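Local coordinates for protein 3-methylornithine synthase (Methanosarcina barkeri, PDB 3T7V) that catalyses the radical-based isomerization of L-lysine to (3R)-3-methyl-D-ornithine, a step of pyrrolysine biosynthesis, using a [4Fe-4S] cluster and S-adenosyl-L-methionine, at residues Glu258-Arg266 against Leu288-Ile296. Residues are numbered along the deposited sequence; the frame is centred on the assembly and turned at random.
Sequences ELKIISVLR and LRLNAGANI
Gly-293 O is gripped by two nitrogens of one side chain: Arg-266 NE reaches it at 2.9 Å and Arg-266 NH2 at 3.0 Å. The carbonyl oxygen lies in the guanidinium plane, at the edge. The arginine chain bends at chi2 (55°) and chi3 (69°), which brings this edge round to the carbonyl. Arg-266 NH1 is hydrogen-bonded to the carbonyls of Pro-270 and Arg-272, so further bonds hold the guanidinium. Ser-263 OG donates to a lone pair of Ala-292 O, the carbonyl just before Gly-293, at 2.8 Å. Both acceptors belong to the Schellman motif that ends helix 278-291, with Gly-293 at positive phi.

At the other end, Arg-289 holds Glu-258 side-on in a salt bridge. Its NE lies 2.8 Å from Glu-258 OE2, and its NH2 is 2.9 Å from Glu-258 OE1. Both oxygens are met from above the carboxylate plane, the two flat groups standing 81° apart. Thr-238 OG1 also hydrogen-bonds Glu-258 OE1, and Glu-281 forms a salt bridge with Arg-289 NH1. A leucine in place of Arg-289 would probably leave the buried Glu-258 carboxylate and Glu-281 without their positive mate.

Between the polar ends, Ile-262 CD1 rests on Arg-289 CG at 3.7 Å. Its CG2 branch lies 4.0 Å from Ala-292 CB, which also sits against Leu-259.

In this radical SAM TIM-barrel fold, the contact joins two neighbouring outer helices. Helix 37-55 touches Leu-259 and Ser-263, strand 233-238 backs Glu-258 and Ile-262, and the turn leads into strand 296-300.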
ATOM      1  N   GLU A 258     -10.626  -8.425   1.552  1.00 18.28           N
ATOM      2  CA  GLU A 258      -9.284  -7.987   1.864  1.00 16.55           C
ATOM      3  C   GLU A 258      -8.742  -8.701   3.150  1.00 17.69           C
ATOM      4  O   GLU A 258      -7.581  -9.032   3.200  1.00 17.99           O
ATOM      5  CB  GLU A 258      -9.338  -6.487   2.000  1.00 19.43           C
ATOM      6  CG  GLU A 258      -7.985  -5.854   2.308  1.00 22.07           C
ATOM      7  CD  GLU A 258      -8.096  -4.383   2.585  1.00 26.91           C
ATOM      8  OE1 GLU A 258      -9.123  -3.746   2.118  1.00 28.94           O
ATOM      9  OE2 GLU A 258      -7.165  -3.837   3.251  1.00 28.69           O
ATOM     10  N   LEU A 259      -9.570  -8.913   4.193  1.00 19.81           N
ATOM     11  CA  LEU A 259      -9.023  -9.534   5.389  1.00 19.12           C
ATOM     12  C   LEU A 259      -8.531 -10.942   5.171  1.00 18.32           C
ATOM     13  O   LEU A 259      -7.483 -11.340   5.651  1.00 19.19           O
ATOM     14  CB  LEU A 259     -10.057  -9.529   6.524  1.00 19.47           C
ATOM     15  CG  LEU A 259     -10.744  -8.183   6.818  1.00 19.33           C
ATOM     16  CD1 LEU A 259     -11.732  -8.487   7.967  1.00 23.00           C
ATOM     17  CD2 LEU A 259      -9.662  -7.207   7.256  1.00 22.16           C
ATOM     18  N   LYS A 260      -9.314 -11.722   4.407  1.00 18.56           N
ATOM     19  CA  LYS A 260      -8.893 -13.080   4.042  1.00 18.69           C
ATOM     20  C   LYS A 260      -7.569 -13.048   3.268  1.00 16.59           C
ATOM     21  O   LYS A 260      -6.676 -13.840   3.486  1.00 19.65           O
ATOM     22  CB  LYS A 260     -10.024 -13.722   3.167  1.00 23.65           C
ATOM     23  CG  LYS A 260      -9.903 -15.184   2.883  1.00 31.95           C
ATOM     24  CD  LYS A 260     -11.343 -15.841   2.744  1.00 31.83           C
ATOM     25  CE  LYS A 260     -12.176 -15.011   1.827  1.00 30.55           C
ATOM     26  NZ  LYS A 260     -13.278 -15.889   1.306  1.00 27.35           N
ATOM     27  N   ILE A 261      -7.451 -12.095   2.341  1.00 15.33           N
ATOM     28  CA  ILE A 261      -6.261 -12.104   1.531  1.00 14.72           C
ATOM     29  C   ILE A 261      -5.058 -11.609   2.323  1.00 14.20           C
ATOM     30  O   ILE A 261      -3.949 -12.065   2.120  1.00 15.98           O
ATOM     31  CB  ILE A 261      -6.449 -11.268   0.255  1.00 13.60           C
ATOM     32  CG1 ILE A 261      -7.517 -11.994  -0.645  1.00 15.39           C
ATOM     33  CG2 ILE A 261      -5.153 -11.066  -0.571  1.00 16.91           C
ATOM     34  CD1 ILE A 261      -8.007 -11.063  -1.701  1.00 17.86           C
ATOM     35  N   ILE A 262      -5.271 -10.659   3.259  1.00 14.32           N
ATOM     36  CA  ILE A 262      -4.159 -10.251   4.193  1.00 14.10           C
ATOM     37  C   ILE A 262      -3.605 -11.468   4.943  1.00 14.83           C
ATOM     38  O   ILE A 262      -2.397 -11.645   5.059  1.00 16.09           O
ATOM     39  CB  ILE A 262      -4.571  -9.133   5.150  1.00 14.27           C
ATOM     40  CG1 ILE A 262      -4.706  -7.819   4.410  1.00 15.74           C
ATOM     41  CG2 ILE A 262      -3.563  -9.022   6.289  1.00 15.98           C
ATOM     42  CD1 ILE A 262      -5.364  -6.752   5.260  1.00 17.59           C
ATOM     43  N   SER A 263      -4.561 -12.288   5.454  1.00 14.49           N
ATOM     44  CA  SER A 263      -4.081 -13.477   6.191  1.00 15.36           C
ATOM     45  C   SER A 263      -3.341 -14.430   5.270  1.00 15.72           C
ATOM     46  O   SER A 263      -2.303 -14.950   5.642  1.00 17.52           O
ATOM     47  CB  SER A 263      -5.237 -14.210   6.819  1.00 17.44           C
ATOM     48  OG  SER A 263      -5.908 -13.377   7.745  1.00 18.77           O
ATOM     49  N   VAL A 264      -3.838 -14.624   4.046  1.00 15.50           N
ATOM     50  CA  VAL A 264      -3.136 -15.505   3.119  1.00 15.94           C
ATOM     51  C   VAL A 264      -1.763 -14.912   2.772  1.00 15.69           C
ATOM     52  O   VAL A 264      -0.751 -15.634   2.701  1.00 17.33           O
ATOM     53  CB  VAL A 264      -4.003 -15.694   1.839  1.00 18.12           C
ATOM     54  CG1 VAL A 264      -3.181 -16.388   0.779  1.00 21.48           C
ATOM     55  CG2 VAL A 264      -5.211 -16.585   2.210  1.00 20.98           C
ATOM     56  N   LEU A 265      -1.677 -13.572   2.593  1.00 15.21           N
ATOM     57  CA  LEU A 265      -0.359 -12.964   2.313  1.00 15.12           C
ATOM     58  C   LEU A 265       0.595 -13.198   3.469  1.00 14.11           C
ATOM     59  O   LEU A 265       1.802 -13.360   3.255  1.00 16.87           O
ATOM     60  CB  LEU A 265      -0.508 -11.405   2.148  1.00 15.14           C
ATOM     61  CG  LEU A 265      -1.081 -11.041   0.748  1.00 14.98           C
ATOM     62  CD1 LEU A 265      -1.414  -9.509   0.750  1.00 17.11           C
ATOM     63  CD2 LEU A 265      -0.142 -11.350  -0.392  1.00 15.54           C
ATOM     64  N   ARG A 266       0.072 -13.101   4.686  1.00 14.85           N
ATOM     65  CA  ARG A 266       0.981 -13.337   5.859  1.00 15.26           C
ATOM     66  C   ARG A 266       1.475 -14.789   5.876  1.00 16.63           C
ATOM     67  O   ARG A 266       2.643 -15.044   6.256  1.00 18.95           O
ATOM     68  CB  ARG A 266       0.267 -12.998   7.146  1.00 15.59           C
ATOM     69  CG  ARG A 266       1.029 -13.284   8.456  1.00 16.50           C
ATOM     70  CD  ARG A 266       2.393 -12.607   8.473  1.00 15.76           C
ATOM     71  NE  ARG A 266       2.234 -11.162   8.562  1.00 15.22           N
ATOM     72  CZ  ARG A 266       3.191 -10.283   8.239  1.00 16.43           C
ATOM     73  NH1 ARG A 266       4.371 -10.656   7.807  1.00 17.60           N
ATOM     74  NH2 ARG A 266       2.902  -8.973   8.246  1.00 16.88           N
ATOM     75  N   LEU A 288      -9.160  -4.514  12.215  1.00 19.58           N
ATOM     76  CA  LEU A 288      -9.510  -5.775  11.569  1.00 19.03           C
ATOM     77  C   LEU A 288      -8.315  -6.280  10.738  1.00 19.89           C
ATOM     78  O   LEU A 288      -7.992  -7.490  10.653  1.00 22.81           O
ATOM     79  CB  LEU A 288     -10.702  -5.546  10.647  1.00 20.40           C
ATOM     80  CG  LEU A 288     -12.051  -5.284  11.362  1.00 25.14           C
ATOM     81  CD1 LEU A 288     -13.157  -4.867  10.402  1.00 31.61           C
ATOM     82  CD2 LEU A 288     -12.450  -6.534  12.120  1.00 32.60           C
ATOM     83  N   ARG A 289      -7.661  -5.313  10.098  1.00 17.42           N
ATOM     84  CA  ARG A 289      -6.515  -5.679   9.169  1.00 16.85           C
ATOM     85  C   ARG A 289      -5.305  -6.096   9.955  1.00 17.03           C
ATOM     86  O   ARG A 289      -4.636  -7.099   9.591  1.00 16.96           O
ATOM     87  CB  ARG A 289      -6.191  -4.489   8.241  1.00 17.79           C
ATOM     88  CG  ARG A 289      -7.295  -4.273   7.178  1.00 18.69           C
ATOM     89  CD  ARG A 289      -7.400  -2.824   6.678  1.00 20.17           C
ATOM     90  NE  ARG A 289      -8.343  -2.826   5.544  1.00 20.21           N
ATOM     91  CZ  ARG A 289      -9.695  -2.872   5.646  1.00 21.78           C
ATOM     92  NH1 ARG A 289     -10.309  -2.932   6.846  1.00 22.73           N
ATOM     93  NH2 ARG A 289     -10.428  -2.924   4.528  1.00 26.01           N
ATOM     94  N   LEU A 290      -4.961  -5.396  11.041  1.00 16.76           N
ATOM     95  CA  LEU A 290      -3.907  -5.905  11.942  1.00 17.90           C
ATOM     96  C   LEU A 290      -4.242  -7.275  12.538  1.00 19.54           C
ATOM     97  O   LEU A 290      -3.352  -8.185  12.582  1.00 22.01           O
ATOM     98  CB  LEU A 290      -3.607  -4.937  13.113  1.00 18.97           C
ATOM     99  CG  LEU A 290      -3.043  -3.567  12.617  1.00 17.59           C
ATOM    100  CD1 LEU A 290      -3.144  -2.561  13.781  1.00 20.96           C
ATOM    101  CD2 LEU A 290      -1.569  -3.721  12.138  1.00 18.97           C
ATOM    102  N   ASN A 291      -5.527  -7.489  12.911  1.00 17.85           N
ATOM    103  CA  ASN A 291      -5.895  -8.813  13.428  1.00 20.16           C
ATOM    104  C   ASN A 291      -5.984  -9.873  12.367  1.00 18.18           C
ATOM    105  O   ASN A 291      -6.123 -11.040  12.699  1.00 22.77           O
ATOM    106  CB  ASN A 291      -7.215  -8.681  14.180  1.00 23.56           C
ATOM    107  CG  ASN A 291      -7.026  -8.008  15.518  1.00 24.21           C
ATOM    108  OD1 ASN A 291      -5.910  -8.059  16.117  1.00 25.45           O
ATOM    109  ND2 ASN A 291      -8.089  -7.402  16.029  1.00 27.83           N
ATOM    110  N   ALA A 292      -5.852  -9.521  11.098  1.00 17.51           N
ATOM    111  CA  ALA A 292      -5.744 -10.530  10.012  1.00 17.05           C
ATOM    112  C   ALA A 292      -4.251 -10.772   9.635  1.00 18.70           C
ATOM    113  O   ALA A 292      -3.975 -11.632   8.787  1.00 20.08           O
ATOM    114  CB  ALA A 292      -6.473 -10.043   8.761  1.00 18.21           C
ATOM    115  N   GLY A 293      -3.313 -10.066  10.278  1.00 17.86           N
ATOM    116  CA  GLY A 293      -1.879 -10.336  10.025  1.00 19.50           C
ATOM    117  C   GLY A 293      -1.056  -9.191   9.479  1.00 16.15           C
ATOM    118  O   GLY A 293       0.108  -9.356   9.229  1.00 17.98           O
ATOM    119  N   ALA A 294      -1.651  -8.031   9.323  1.00 14.72           N
ATOM    120  CA  ALA A 294      -0.845  -6.888   8.859  1.00 14.44           C
ATOM    121  C   ALA A 294       0.118  -6.421   9.971  1.00 15.12           C
ATOM    122  O   ALA A 294      -0.088  -6.668  11.154  1.00 16.44           O
ATOM    123  CB  ALA A 294      -1.753  -5.722   8.459  1.00 16.10           C
ATOM    124  N   ASN A 295       1.170  -5.706   9.560  1.00 14.86           N
ATOM    125  CA  ASN A 295       2.187  -5.218  10.552  1.00 14.44           C
ATOM    126  C   ASN A 295       2.626  -3.757  10.367  1.00 13.96           C
ATOM    127  O   ASN A 295       3.524  -3.326  11.018  1.00 15.66           O
ATOM    128  CB  ASN A 295       3.373  -6.202  10.660  1.00 16.66           C
ATOM    129  CG  ASN A 295       4.211  -6.261   9.377  1.00 17.76           C
ATOM    130  OD1 ASN A 295       3.809  -5.854   8.354  1.00 17.48           O
ATOM    131  ND2 ASN A 295       5.348  -6.843   9.447  1.00 24.46           N
ATOM    132  N   ILE A 296       2.067  -3.075   9.373  1.00 13.97           N
ATOM    133  CA  ILE A 296       2.384  -1.656   9.142  1.00 13.60           C
ATOM    134  C   ILE A 296       1.094  -0.922   8.853  1.00 14.46           C
ATOM    135  O   ILE A 296       0.264  -1.385   8.055  1.00 17.82           O
ATOM    136  CB  ILE A 296       3.484  -1.476   8.026  1.00 13.92           C
ATOM    137  CG1 ILE A 296       3.735   0.014   7.729  1.00 15.41           C
ATOM    138  CG2 ILE A 296       3.120  -2.211   6.713  1.00 17.41           C
ATOM    139  CD1 ILE A 296       5.063   0.153   6.939  1.00 18.45           C
TER